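Local coordinates for protein trigger factor (Thermotoga maritima, PDB 2NSA) that probably acts as a ribosome-bound chaperone and prolyl isomerase that keeps newly made proteins open, its C-terminal chaperone domain being the part in this chain, at residues V41-S46 with D91-R96; E56-L61 with K79-L84. All blocks are in the same frame, centred on the assembly; numbering follows the deposited sequence.

Contact 1: V41-S46 with D91-R96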
ATOM      1  N   VAL A  41       0.804  -9.444  11.599  1.00 29.06           N
ATOM      2  CA  VAL A  41       2.056 -10.074  11.210  1.00 28.72           C
ATOM      3  C   VAL A  41       3.211  -9.577  12.070  1.00 28.81           C
ATOM      4  O   VAL A  41       3.172  -8.469  12.600  1.00 26.96           O
ATOM      5  CB  VAL A  41       2.380  -9.815   9.716  1.00 30.84           C
ATOM      6  CG1 VAL A  41       2.695  -8.348   9.493  1.00 28.97           C
ATOM      7  CG2 VAL A  41       3.536 -10.694   9.272  1.00 31.57           C
ATOM      8  N   GLU A  42       4.231 -10.415  12.214  1.00 29.80           N
ATOM      9  CA  GLU A  42       5.407 -10.068  12.993  1.00 32.51           C
ATOM     10  C   GLU A  42       6.637 -10.101  12.096  1.00 31.77           C
ATOM     11  O   GLU A  42       6.814 -11.024  11.299  1.00 31.65           O
ATOM     12  CB  GLU A  42       5.594 -11.050  14.153  1.00 36.58           C
ATOM     13  CG  GLU A  42       5.703 -12.503  13.713  1.00 43.11           C
ATOM     14  CD  GLU A  42       6.130 -13.425  14.838  1.00 45.86           C
ATOM     15  OE1 GLU A  42       7.264 -13.260  15.340  1.00 48.90           O
ATOM     16  OE2 GLU A  42       5.333 -14.310  15.218  1.00 47.47           O
ATOM     17  N   ILE A  43       7.478  -9.081  12.227  1.00 30.22           N
ATOM     18  CA  ILE A  43       8.704  -8.970  11.445  1.00 31.09           C
ATOM     19  C   ILE A  43       9.885  -8.921  12.408  1.00 29.23           C
ATOM     20  O   ILE A  43       9.880  -8.148  13.367  1.00 29.86           O
ATOM     21  CB  ILE A  43       8.735  -7.664  10.612  1.00 32.32           C
ATOM     22  CG1 ILE A  43       7.571  -7.631   9.619  1.00 36.38           C
ATOM     23  CG2 ILE A  43      10.074  -7.541   9.891  1.00 34.90           C
ATOM     24  CD1 ILE A  43       7.746  -8.530   8.415  1.00 35.41           C
ATOM     25  N   GLU A  44      10.892  -9.745  12.152  1.00 29.78           N
ATOM     26  CA  GLU A  44      12.084  -9.764  12.988  1.00 31.03           C
ATOM     27  C   GLU A  44      13.210  -9.067  12.224  1.00 28.57           C
ATOM     28  O   GLU A  44      13.922  -9.692  11.443  1.00 31.67           O
ATOM     29  CB  GLU A  44      12.461 -11.211  13.326  1.00 34.77           C
ATOM     30  CG  GLU A  44      12.563 -12.142  12.125  1.00 39.16           C
ATOM     31  CD  GLU A  44      12.674 -13.608  12.527  1.00 42.71           C
ATOM     32  OE1 GLU A  44      13.161 -13.888  13.646  1.00 44.66           O
ATOM     33  OE2 GLU A  44      12.279 -14.479  11.722  1.00 42.63           O
ATOM     34  N   ILE A  45      13.355  -7.765  12.448  1.00 26.17           N
ATOM     35  CA  ILE A  45      14.376  -6.971  11.770  1.00 24.48           C
ATOM     36  C   ILE A  45      15.124  -6.098  12.784  1.00 22.36           C
ATOM     37  O   ILE A  45      14.558  -5.697  13.801  1.00 24.25           O
ATOM     38  CB  ILE A  45      13.726  -6.089  10.665  1.00 26.67           C
ATOM     39  CG1 ILE A  45      14.786  -5.586   9.692  1.00 27.07           C
ATOM     40  CG2 ILE A  45      12.982  -4.917  11.286  1.00 27.17           C
ATOM     41  CD1 ILE A  45      14.195  -4.964   8.435  1.00 30.38           C
ATOM     42  N   SER A  46      16.392  -5.806  12.510  1.00 18.05           N
ATOM     43  CA  SER A  46      17.195  -5.005  13.431  1.00 17.20           C
ATOM     44  C   SER A  46      16.778  -3.543  13.471  1.00 17.77           C
ATOM     45  O   SER A  46      16.277  -2.996  12.485  1.00 14.93           O
ATOM     46  CB  SER A  46      18.683  -5.084  13.062  1.00 15.69           C
ATOM     47  OG  SER A  46      18.988  -4.284  11.926  1.00 16.76           O
ATOM     48  N   ASP A  91       4.972  -0.379   6.964  1.00 12.46           N
ATOM     49  CA  ASP A  91       4.952  -0.618   5.520  1.00 14.43           C
ATOM     50  C   ASP A  91       5.561  -1.986   5.213  1.00 13.46           C
ATOM     51  O   ASP A  91       5.064  -2.728   4.358  1.00 14.46           O
ATOM     52  CB  ASP A  91       5.752   0.432   4.734  1.00 16.64           C
ATOM     53  CG  ASP A  91       5.112   1.810   4.744  1.00 20.05           C
ATOM     54  OD1 ASP A  91       3.884   1.913   4.932  1.00 20.60           O
ATOM     55  OD2 ASP A  91       5.853   2.798   4.536  1.00 24.29           O
ATOM     56  N   ILE A  92       6.662  -2.301   5.888  1.00 10.84           N
ATOM     57  CA  ILE A  92       7.334  -3.580   5.688  1.00 11.00           C
ATOM     58  C   ILE A  92       6.383  -4.716   6.058  1.00 12.16           C
ATOM     59  O   ILE A  92       6.283  -5.717   5.336  1.00 12.32           O
ATOM     60  CB  ILE A  92       8.623  -3.666   6.534  1.00 13.76           C
ATOM     61  CG1 ILE A  92       9.647  -2.672   5.985  1.00 11.23           C
ATOM     62  CG2 ILE A  92       9.224  -5.071   6.456  1.00 13.49           C
ATOM     63  CD1 ILE A  92      10.923  -2.577   6.836  1.00 14.79           C
ATOM     64  N   LYS A  93       5.692  -4.565   7.185  1.00 11.61           N
ATOM     65  CA  LYS A  93       4.733  -5.577   7.617  1.00 11.90           C
ATOM     66  C   LYS A  93       3.586  -5.695   6.619  1.00 13.77           C
ATOM     67  O   LYS A  93       3.193  -6.801   6.231  1.00 14.58           O
ATOM     68  CB  LYS A  93       4.160  -5.222   8.989  1.00 14.67           C
ATOM     69  CG  LYS A  93       5.155  -5.360  10.119  1.00 15.00           C
ATOM     70  CD  LYS A  93       4.524  -4.932  11.432  1.00 18.38           C
ATOM     71  CE  LYS A  93       5.480  -5.080  12.583  1.00 23.90           C
ATOM     72  NZ  LYS A  93       4.860  -4.606  13.853  1.00 28.35           N
ATOM     73  N   ARG A  94       3.059  -4.547   6.206  1.00 12.45           N
ATOM     74  CA  ARG A  94       1.950  -4.505   5.269  1.00 14.40           C
ATOM     75  C   ARG A  94       2.307  -5.192   3.957  1.00 14.05           C
ATOM     76  O   ARG A  94       1.530  -6.000   3.434  1.00 13.32           O
ATOM     77  CB  ARG A  94       1.543  -3.054   4.997  1.00 16.83           C
ATOM     78  CG  ARG A  94       0.172  -2.914   4.361  1.00 22.13           C
ATOM     79  CD  ARG A  94      -0.237  -1.457   4.162  1.00 22.18           C
ATOM     80  NE  ARG A  94      -0.232  -0.683   5.400  1.00 23.96           N
ATOM     81  CZ  ARG A  94       0.748   0.140   5.763  1.00 22.54           C
ATOM     82  NH1 ARG A  94       1.806   0.293   4.982  1.00 21.59           N
ATOM     83  NH2 ARG A  94       0.661   0.825   6.900  1.00 24.00           N
ATOM     84  N   ASP A  95       3.477  -4.875   3.411  1.00 11.91           N
ATOM     85  CA  ASP A  95       3.864  -5.495   2.154  1.00 11.68           C
ATOM     86  C   ASP A  95       4.037  -7.006   2.289  1.00 12.02           C
ATOM     87  O   ASP A  95       3.698  -7.752   1.373  1.00 13.64           O
ATOM     88  CB  ASP A  95       5.121  -4.831   1.585  1.00 13.36           C
ATOM     89  CG  ASP A  95       4.854  -3.413   1.100  1.00 15.30           C
ATOM     90  OD1 ASP A  95       3.668  -3.044   0.972  1.00 16.39           O
ATOM     91  OD2 ASP A  95       5.828  -2.669   0.839  1.00 15.83           O
ATOM     92  N   ARG A  96       4.553  -7.470   3.425  1.00 10.84           N
ATOM     93  CA  ARG A  96       4.703  -8.906   3.629  1.00 11.21           C
ATOM     94  C   ARG A  96       3.314  -9.564   3.667  1.00 13.06           C
ATOM     95  O   ARG A  96       3.089 -10.603   3.027  1.00 13.20           O
ATOM     96  CB  ARG A  96       5.444  -9.189   4.938  1.00 12.02           C
ATOM     97  CG  ARG A  96       5.432 -10.663   5.350  1.00 15.86           C
ATOM     98  CD  ARG A  96       6.133 -11.561   4.349  1.00 20.37           C
ATOM     99  NE  ARG A  96       6.195 -12.930   4.868  1.00 23.05           N
ATOM    100  CZ  ARG A  96       6.470 -14.009   4.141  1.00 28.17           C
ATOM    101  NH1 ARG A  96       6.716 -13.898   2.841  1.00 31.75           N
ATOM    102  NH2 ARG A  96       6.488 -15.203   4.716  1.00 29.15           N
TER
HETATM  103  O   HOH W   1       2.497  -6.080  14.090  1.00 35.15           O

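Contact 2: E56-L61 with K79-L84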
ATOM      1  N   GLU A  56      17.314   7.122   4.679  1.00 22.27           N
ATOM      2  CA  GLU A  56      17.098   7.154   3.243  1.00 23.08           C
ATOM      3  C   GLU A  56      15.808   7.873   2.873  1.00 21.44           C
ATOM      4  O   GLU A  56      15.758   8.582   1.863  1.00 22.73           O
ATOM      5  CB  GLU A  56      17.138   5.725   2.702  1.00 25.11           C
ATOM      6  CG  GLU A  56      18.453   5.040   3.071  1.00 30.04           C
ATOM      7  CD  GLU A  56      18.543   3.598   2.609  1.00 31.49           C
ATOM      8  OE1 GLU A  56      17.571   2.842   2.809  1.00 32.57           O
ATOM      9  OE2 GLU A  56      19.601   3.220   2.061  1.00 35.46           O
ATOM     10  N   ALA A  57      14.778   7.719   3.704  1.00 19.72           N
ATOM     11  CA  ALA A  57      13.493   8.379   3.471  1.00 18.37           C
ATOM     12  C   ALA A  57      13.672   9.883   3.651  1.00 18.75           C
ATOM     13  O   ALA A  57      13.129  10.683   2.884  1.00 20.37           O
ATOM     14  CB  ALA A  57      12.449   7.862   4.450  1.00 19.75           C
ATOM     15  N   ILE A  58      14.440  10.255   4.670  1.00 18.98           N
ATOM     16  CA  ILE A  58      14.698  11.661   4.947  1.00 19.34           C
ATOM     17  C   ILE A  58      15.557  12.265   3.840  1.00 20.96           C
ATOM     18  O   ILE A  58      15.317  13.393   3.412  1.00 21.57           O
ATOM     19  CB  ILE A  58      15.380  11.834   6.315  1.00 18.33           C
ATOM     20  CG1 ILE A  58      14.346  11.621   7.423  1.00 20.10           C
ATOM     21  CG2 ILE A  58      16.018  13.219   6.419  1.00 17.33           C
ATOM     22  CD1 ILE A  58      14.923  11.598   8.832  1.00 20.69           C
ATOM     23  N   ASN A  59      16.551  11.520   3.369  1.00 21.41           N
ATOM     24  CA  ASN A  59      17.398  12.034   2.299  1.00 23.74           C
ATOM     25  C   ASN A  59      16.568  12.267   1.050  1.00 25.54           C
ATOM     26  O   ASN A  59      16.820  13.209   0.296  1.00 26.11           O
ATOM     27  CB  ASN A  59      18.548  11.074   1.990  1.00 25.51           C
ATOM     28  CG  ASN A  59      19.664  11.170   3.002  1.00 30.15           C
ATOM     29  OD1 ASN A  59      20.002  12.260   3.461  1.00 33.95           O
ATOM     30  ND2 ASN A  59      20.255  10.034   3.346  1.00 32.71           N
ATOM     31  N   ARG A  60      15.571  11.414   0.834  1.00 24.70           N
ATOM     32  CA  ARG A  60      14.700  11.554  -0.328  1.00 26.85           C
ATOM     33  C   ARG A  60      13.849  12.808  -0.167  1.00 26.63           C
ATOM     34  O   ARG A  60      13.672  13.568  -1.116  1.00 28.49           O
ATOM     35  CB  ARG A  60      13.805  10.316  -0.480  1.00 29.55           C
ATOM     36  CG  ARG A  60      12.643  10.500  -1.453  1.00 33.66           C
ATOM     37  CD  ARG A  60      11.926   9.188  -1.758  1.00 38.41           C
ATOM     38  NE  ARG A  60      11.842   8.311  -0.591  1.00 42.79           N
ATOM     39  CZ  ARG A  60      12.625   7.253  -0.397  1.00 42.85           C
ATOM     40  NH1 ARG A  60      13.549   6.937  -1.294  1.00 43.80           N
ATOM     41  NH2 ARG A  60      12.489   6.514   0.696  1.00 43.29           N
ATOM     42  N   LEU A  61      13.330  13.023   1.040  1.00 24.33           N
ATOM     43  CA  LEU A  61      12.509  14.196   1.318  1.00 25.52           C
ATOM     44  C   LEU A  61      13.326  15.466   1.113  1.00 27.24           C
ATOM     45  O   LEU A  61      12.800  16.488   0.660  1.00 27.55           O
ATOM     46  CB  LEU A  61      11.984  14.153   2.755  1.00 24.73           C
ATOM     47  CG  LEU A  61      10.954  13.063   3.064  1.00 23.27           C
ATOM     48  CD1 LEU A  61      10.636  13.066   4.543  1.00 23.74           C
ATOM     49  CD2 LEU A  61       9.691  13.306   2.245  1.00 23.92           C
ATOM     50  N   LYS A  79      11.624  13.233  17.199  1.00 20.85           N
ATOM     51  CA  LYS A  79      10.240  12.762  17.222  1.00 24.52           C
ATOM     52  C   LYS A  79       9.820  12.309  15.831  1.00 22.95           C
ATOM     53  O   LYS A  79       9.166  11.275  15.675  1.00 22.58           O
ATOM     54  CB  LYS A  79       9.308  13.877  17.694  1.00 27.90           C
ATOM     55  CG  LYS A  79       9.594  14.420  19.087  1.00 32.91           C
ATOM     56  CD  LYS A  79       9.104  13.506  20.208  1.00 37.77           C
ATOM     57  CE  LYS A  79      10.096  12.404  20.539  1.00 39.11           C
ATOM     58  NZ  LYS A  79       9.685  11.663  21.765  1.00 42.16           N
ATOM     59  N   PHE A  80      10.195  13.095  14.823  1.00 20.98           N
ATOM     60  CA  PHE A  80       9.856  12.773  13.442  1.00 19.94           C
ATOM     61  C   PHE A  80      10.488  11.445  13.029  1.00 21.03           C
ATOM     62  O   PHE A  80       9.841  10.613  12.389  1.00 20.26           O
ATOM     63  CB  PHE A  80      10.320  13.879  12.494  1.00 21.09           C
ATOM     64  CG  PHE A  80      10.085  13.561  11.044  1.00 22.93           C
ATOM     65  CD1 PHE A  80       8.797  13.309  10.575  1.00 24.61           C
ATOM     66  CD2 PHE A  80      11.147  13.485  10.152  1.00 26.27           C
ATOM     67  CE1 PHE A  80       8.572  12.984   9.231  1.00 25.39           C
ATOM     68  CE2 PHE A  80      10.932  13.162   8.807  1.00 27.39           C
ATOM     69  CZ  PHE A  80       9.642  12.912   8.349  1.00 26.91           C
ATOM     70  N   ARG A  81      11.751  11.244  13.394  1.00 18.35           N
ATOM     71  CA  ARG A  81      12.422   9.992  13.052  1.00 18.68           C
ATOM     72  C   ARG A  81      11.712   8.816  13.717  1.00 19.50           C
ATOM     73  O   ARG A  81      11.528   7.765  13.096  1.00 19.91           O
ATOM     74  CB  ARG A  81      13.892  10.026  13.477  1.00 18.96           C
ATOM     75  CG  ARG A  81      14.788  10.832  12.546  1.00 20.20           C
ATOM     76  CD  ARG A  81      16.242  10.828  13.031  1.00 23.16           C
ATOM     77  NE  ARG A  81      17.096  11.682  12.214  1.00 25.20           N
ATOM     78  CZ  ARG A  81      17.657  11.317  11.063  1.00 25.16           C
ATOM     79  NH1 ARG A  81      17.465  10.097  10.576  1.00 23.36           N
ATOM     80  NH2 ARG A  81      18.403  12.185  10.387  1.00 28.12           N
ATOM     81  N   GLU A  82      11.298   8.998  14.969  1.00 18.22           N
ATOM     82  CA  GLU A  82      10.596   7.936  15.694  1.00 20.85           C
ATOM     83  C   GLU A  82       9.299   7.568  14.977  1.00 20.63           C
ATOM     84  O   GLU A  82       8.966   6.384  14.844  1.00 21.89           O
ATOM     85  CB  GLU A  82      10.287   8.376  17.136  1.00 22.25           C
ATOM     86  CG  GLU A  82      11.474   8.288  18.105  1.00 27.08           C
ATOM     87  CD  GLU A  82      11.284   9.114  19.378  1.00 33.78           C
ATOM     88  OE1 GLU A  82      10.152   9.166  19.910  1.00 35.78           O
ATOM     89  OE2 GLU A  82      12.276   9.705  19.858  1.00 36.45           O
ATOM     90  N   GLU A  83       8.563   8.576  14.523  1.00 19.39           N
ATOM     91  CA  GLU A  83       7.308   8.326  13.820  1.00 21.23           C
ATOM     92  C   GLU A  83       7.553   7.647  12.484  1.00 21.56           C
ATOM     93  O   GLU A  83       6.863   6.689  12.120  1.00 19.95           O
ATOM     94  CB  GLU A  83       6.540   9.625  13.577  1.00 25.79           C
ATOM     95  CG  GLU A  83       5.303   9.407  12.717  1.00 32.36           C
ATOM     96  CD  GLU A  83       4.301  10.529  12.823  1.00 37.09           C
ATOM     97  OE1 GLU A  83       4.007  10.962  13.959  1.00 39.51           O
ATOM     98  OE2 GLU A  83       3.794  10.968  11.769  1.00 40.72           O
ATOM     99  N   LEU A  84       8.535   8.156  11.751  1.00 18.85           N
ATOM    100  CA  LEU A  84       8.870   7.609  10.448  1.00 18.09           C
ATOM    101  C   LEU A  84       9.327   6.161  10.570  1.00 17.94           C
ATOM    102  O   LEU A  84       9.040   5.335   9.696  1.00 17.49           O
ATOM    103  CB  LEU A  84       9.959   8.460   9.788  1.00 20.76           C
ATOM    104  CG  LEU A  84      10.334   8.155   8.338  1.00 21.35           C
ATOM    105  CD1 LEU A  84       9.083   8.085   7.475  1.00 24.08           C
ATOM    106  CD2 LEU A  84      11.283   9.236   7.827  1.00 22.80           C
TER

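Contact 1: V41-S46 with D91-R96
An extended loop of the C-terminal chaperone domain, 41-46, lies against the helical segment 91-96, and Val41, Ile43 and Ile45 face the helix. On the helix side the aliphatic part of Lys93 gives the largest share. CG1 of Val41 meets CB of Lys93 at 3.5 Å, with the two side chains crossing at a slant. This methyl sits between the backbone N and the carbonyl carbon of its own residue (chi1 68°), and from there it also comes close to the carbonyl oxygen of Lys93. Ile43 and Lys93 run past each other in opposite directions. Their closest atoms, CG1 of Ile43 and CG of Lys93, are 3.4 Å apart, a tight fit for two carbons. The Lys93 chain is fully extended beyond CG and passes the carbonyl of Val41. One water joins the two: it donates to O of Val41 at 2.9 Å and accepts from NZ of Lys93 at 2.8 Å. No direct hydrogen bond crosses between the segments, so this water is the polar link. Further along, CD1 of Ile43 packs on CG2 of Ile92 at 4.2 Å and also reaches CB of Arg96. CD1 of Ile45 approaches CD1 of Ile92 more loosely, at 4.4 Å. The loop connects helix 25-36 to helix 47-64, and Ser46 is the N-cap residue of the latter. Ile45 touches Leu50 and Ile92 touches Leu53, both on helix 47-64, while Lys93 also rests on Pro38.

Contact 2: E56-L61 with K79-L84
The guanidinium of Arg81 carries CD1 of Ile58 over one face, 3.4 Å above the plane and displaced toward the rim. The methyl is 3.4 Å from NH1 of Arg81 and nearly as close to CZ of Arg81. The two side chains cross at about a right angle. At the ring of Phe80, CD1 of Leu61 lies at the edge, near the ring plane, 3.9 Å from CZ of Phe80. CG1 of Ile58 approaches the same ring obliquely, at 4.0 Å from CE2 of Phe80. The ring reaches these partners because CG of Phe80 is anti to its backbone N (chi1 176°). Ile58 thus touches both flat groups.

Two helices of the all-helical C-terminal domain cross steeply here, through segment 56-61 of helix 47-64 and segment 79-84 of helix 77-105. The segment axes pass 11.5 Å apart, with 115° between their directions. Helix 67-72 lies in the connection between the two long helices. Its residues Tyr67 and Ile70 both touch Phe80, Tyr67 also meets Ile58, and Ile70 meets Leu61. Tyr74 adds an edge-to-face contact with the Phe80 ring.

The polar end of Arg81 is held by a hydrogen bond from NH1 to Asn55 and a salt bridge from NE to Glu77. A leucine in place of Arg81 would probably leave Asn55 and Glu77 without these partners and take away the flat group that lies against CD1 of Ile58. One turn further along helix 77-105, CD2 of Leu84 touches both CB of Ala57, at 3.8 Å, and CG1 of Ile58, at 3.9 Å.

Both contacts use helix 77-105, at different points; their centres are about 18 Å apart and the two do not touch. Contact 2 is nested in sequence within the loop closed by contact 1. Contact 1 is a surface contact of an extended loop on a helix; none of its touching residues is buried. There a lysine gives its chain to the packing and its charged end to a water. Contact 2 joins two helices and is partly buried, with Ile58 and Phe80 buried. It is mostly apolar, and the one charged side chain touching across it, Arg81, has its polar end held by Asn55 and Glu77. Helix 47-64 supplies one side of contact 2 and borders contact 1.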